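Side-chain contact in CghA (Chaetomium globosum, PDB 6KBC), which belongs to the Diels-Alderase family of two-domain, beta-rich proteins of the calycin clan and holds the ligand WK1 in a pocket: residues G31-K36 / E47-D52. Residues are numbered along the deposited sequence; the frame is centred on the assembly and turned at random.
Sequences GNLFPK and ETWLFD. With WK1 ((2S)-3-[(2S,4E)-4-[[(1R,2S,4aR,6S,8R,8aS)-2-[(E)-but-2-en-2-yl]-6,8-dimethyl-1,2,4a,5,6,7,8,8a-octahydronaphthalen-1-yl]-oxidanyl-methylidene]-3,5-bis(oxidanylidene)pyrrolidin-2-yl]-2-methyl-2-oxidanyl-propanoic acid), chain B.
Glu47 OE2 accepts the backbone N-H of Lys36 at 2.8 Å from that N, and the same oxygen forms a salt bridge with Arg228 NH2. The N-H...O angle of 179° makes the Lys36 bond essentially straight; it reaches the syn side of the oxygen, slightly tilted from the carboxylate plane. The second oxygen, OE1, takes the N-H of Trp37, so successive backbone amides of the loop converge on one buried carboxylate, and with the arginine this probably keeps it ionised. Glu47 CG stands anti to its carbonyl carbon (chi1 -59°), and a bend at chi2 brings the carboxylate alongside Pro35, whose CB lies 3.4 Å from Glu47 OE1.

Two residues along the strand the direction reverses: Trp49 NE1 donates to Leu33 O over 2.8 Å. The acceptor lies only 8° out of the ring plane and is approached on a lone pair, which, with the packing on the ring, probably helps to set the rotation of the indole. Carbon contacts accompany this bond: Leu33 CD2 is 4.0 Å from Trp49 CD1, on the pyrrole part, while Pro35 CG comes obliquely to the benzene part, 3.9 Å from CZ2. Within the loop, Lys36 NZ donates to Asn32 OD1 at 2.6 Å and also to Ala25 O, tying the far end of the lysine back to its own loop.

The side chains of Glu47 and Trp49 thus hold the loop, whereas the alternating Thr48 and Leu50 belong to the WK1 pocket; Leu50 CD1 is 3.9 Å from WK1 C13. Strand 46-54 pairs antiparallel with strands 60-69 and 223-231, Phe135 of strand 132-137 stacks on Trp49, and the loop that follows strand 6-10 packs against this region through 31-36.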
loop_
_atom_site.group_PDB
_atom_site.type_symbol
_atom_site.label_atom_id
_atom_site.label_comp_id
_atom_site.label_asym_id
_atom_site.label_seq_id
_atom_site.Cartn_x
_atom_site.Cartn_y
_atom_site.Cartn_z
ATOM N N GLY A 31 1.880 15.543 -1.392
ATOM C CA GLY A 31 2.098 14.236 -0.805
ATOM C C GLY A 31 1.481 14.078 0.566
ATOM O O GLY A 31 1.246 12.945 1.004
ATOM N N ASN A 32 1.210 15.189 1.261
ATOM C CA ASN A 32 0.626 15.145 2.601
ATOM C C ASN A 32 1.477 14.325 3.558
ATOM O O ASN A 32 0.960 13.699 4.483
ATOM C CB ASN A 32 -0.807 14.603 2.576
ATOM C CG ASN A 32 -1.817 15.646 2.154
ATOM O OD1 ASN A 32 -2.472 16.264 3.000
ATOM N ND2 ASN A 32 -1.960 15.843 0.854
ATOM N N LEU A 33 2.791 14.331 3.348
ATOM C CA LEU A 33 3.658 13.407 4.068
ATOM C C LEU A 33 3.810 13.777 5.533
ATOM O O LEU A 33 4.115 12.906 6.360
ATOM C CB LEU A 33 5.035 13.356 3.400
ATOM C CG LEU A 33 4.986 12.788 1.988
ATOM C CD1 LEU A 33 6.385 12.765 1.359
ATOM C CD2 LEU A 33 4.342 11.399 2.030
ATOM N N PHE A 34 3.635 15.046 5.877
ATOM C CA PHE A 34 3.748 15.424 7.276
ATOM C C PHE A 34 2.556 14.877 8.063
ATOM O O PHE A 34 1.421 14.911 7.577
ATOM C CB PHE A 34 3.834 16.943 7.421
ATOM C CG PHE A 34 4.245 17.385 8.795
ATOM C CD1 PHE A 34 5.576 17.312 9.189
ATOM C CD2 PHE A 34 3.304 17.843 9.703
ATOM C CE1 PHE A 34 5.963 17.708 10.462
ATOM C CE2 PHE A 34 3.685 18.239 10.976
ATOM C CZ PHE A 34 5.013 18.171 11.355
ATOM N N PRO A 35 2.782 14.351 9.266
ATOM C CA PRO A 35 1.699 13.688 10.001
ATOM C C PRO A 35 0.499 14.598 10.216
ATOM O O PRO A 35 0.637 15.804 10.439
ATOM C CB PRO A 35 2.356 13.310 11.331
ATOM C CG PRO A 35 3.800 13.194 11.011
ATOM C CD PRO A 35 4.075 14.221 9.958
ATOM N N LYS A 36 -0.692 13.997 10.142
ATOM C CA LYS A 36 -1.935 14.718 10.372
ATOM C C LYS A 36 -2.260 14.840 11.851
ATOM O O LYS A 36 -3.078 15.687 12.224
ATOM C CB LYS A 36 -3.083 14.023 9.632
ATOM C CG LYS A 36 -2.888 14.007 8.116
ATOM C CD LYS A 36 -2.667 15.405 7.575
ATOM C CE LYS A 36 -2.470 15.390 6.084
ATOM N NZ LYS A 36 -2.203 16.745 5.518
ATOM N N GLU A 47 -1.732 6.454 11.011
ATOM C CA GLU A 47 -1.030 7.070 9.905
ATOM C C GLU A 47 -0.059 6.047 9.342
ATOM O O GLU A 47 0.564 5.290 10.096
ATOM C CB GLU A 47 -0.292 8.336 10.349
ATOM C CG GLU A 47 -1.234 9.370 10.936
ATOM C CD GLU A 47 -0.781 10.791 10.693
ATOM O OE1 GLU A 47 -0.482 11.492 11.678
ATOM O OE2 GLU A 47 -0.760 11.216 9.526
ATOM N N THR A 48 0.040 6.010 8.018
ATOM C CA THR A 48 0.837 5.013 7.321
ATOM C C THR A 48 1.643 5.686 6.224
ATOM O O THR A 48 1.103 6.475 5.442
ATOM C CB THR A 48 -0.048 3.907 6.722
ATOM O OG1 THR A 48 -0.935 3.412 7.731
ATOM C CG2 THR A 48 0.810 2.762 6.198
ATOM N N TRP A 49 2.938 5.386 6.191
ATOM C CA TRP A 49 3.814 5.706 5.074
ATOM C C TRP A 49 4.327 4.382 4.531
ATOM O O TRP A 49 5.024 3.652 5.242
ATOM C CB TRP A 49 4.988 6.592 5.512
ATOM C CG TRP A 49 4.585 7.948 6.030
ATOM C CD1 TRP A 49 4.646 9.138 5.356
ATOM C CD2 TRP A 49 4.061 8.246 7.324
ATOM N NE1 TRP A 49 4.202 10.156 6.159
ATOM C CE2 TRP A 49 3.832 9.635 7.371
ATOM C CE3 TRP A 49 3.759 7.474 8.450
ATOM C CZ2 TRP A 49 3.315 10.267 8.499
ATOM C CZ3 TRP A 49 3.248 8.106 9.569
ATOM C CH2 TRP A 49 3.027 9.484 9.583
ATOM N N LEU A 50 3.970 4.064 3.293
ATOM C CA LEU A 50 4.311 2.774 2.702
ATOM C C LEU A 50 5.330 2.958 1.589
ATOM O O LEU A 50 5.180 3.840 0.739
ATOM C CB LEU A 50 3.064 2.070 2.139
ATOM C CG LEU A 50 3.232 0.729 1.400
ATOM C CD1 LEU A 50 1.966 -0.126 1.597
ATOM C CD2 LEU A 50 3.523 0.912 -0.107
ATOM N N PHE A 51 6.340 2.089 1.568
ATOM C CA PHE A 51 7.359 2.086 0.523
ATOM C C PHE A 51 7.560 0.648 0.084
ATOM O O PHE A 51 7.705 -0.237 0.925
ATOM C CB PHE A 51 8.708 2.654 1.005
ATOM C CG PHE A 51 8.629 4.049 1.574
ATOM C CD1 PHE A 51 8.225 4.256 2.882
ATOM C CD2 PHE A 51 8.997 5.144 0.805
ATOM C CE1 PHE A 51 8.164 5.551 3.408
ATOM C CE2 PHE A 51 8.943 6.436 1.322
ATOM C CZ PHE A 51 8.525 6.635 2.626
ATOM N N ASP A 52 7.604 0.404 -1.222
ATOM C CA ASP A 52 7.797 -0.974 -1.640
ATOM C C ASP A 52 8.664 -1.038 -2.886
ATOM O O ASP A 52 9.013 -0.022 -3.496
ATOM C CB ASP A 52 6.463 -1.707 -1.880
ATOM C CG ASP A 52 5.587 -1.021 -2.908
ATOM O OD1 ASP A 52 6.134 -0.303 -3.782
ATOM O OD2 ASP A 52 4.343 -1.212 -2.855
HETATM O O WK1 B . 2.130 -7.316 9.794
HETATM C C17 WK1 B . 2.377 -7.079 8.639
HETATM O O1 WK1 B . 3.478 -7.198 8.182
HETATM C C19 WK1 B . 1.307 -6.636 7.728
HETATM O O2 WK1 B . 0.053 -6.666 8.320
HETATM C C18 WK1 B . 1.232 -7.586 6.572
HETATM C C20 WK1 B . 1.691 -5.222 7.394
HETATM C C22 WK1 B . 0.965 -4.738 6.206
HETATM N N WK1 B . 1.349 -3.458 5.643
HETATM C C21 WK1 B . 0.261 -2.742 5.381
HETATM O O5 WK1 B . 0.318 -1.547 4.840
HETATM C C23 WK1 B . -0.473 -4.615 6.300
HETATM O O4 WK1 B . -1.293 -5.529 6.774
HETATM C C24 WK1 B . -0.994 -3.399 5.777
HETATM C C16 WK1 B . -2.394 -2.998 5.695
HETATM O O3 WK1 B . -3.272 -3.821 6.123
HETATM C C9 WK1 B . -2.776 -1.751 5.013
HETATM C C8 WK1 B . -2.823 -2.244 3.539
HETATM C C12 WK1 B . -1.768 -3.217 3.053
HETATM C C13 WK1 B . -0.681 -2.831 2.423
HETATM C C90 WK1 B . 0.342 -3.812 1.963
HETATM C C14 WK1 B . -1.943 -4.675 3.285
HETATM C C7 WK1 B . -4.134 -2.889 3.208
HETATM C C6 WK1 B . -5.238 -2.237 3.457
HETATM C C3 WK1 B . -5.126 -1.020 4.319
HETATM C C4 WK1 B . -4.116 -1.168 5.438
HETATM C C5 WK1 B . -3.901 0.215 6.023
HETATM C C11 WK1 B . -3.060 0.126 7.257
HETATM C C2 WK1 B . -6.421 -0.417 4.799
HETATM C C1 WK1 B . -6.092 1.005 5.126
HETATM C C10 WK1 B . -7.267 1.876 5.423
HETATM C C WK1 B . -5.173 0.988 6.309
#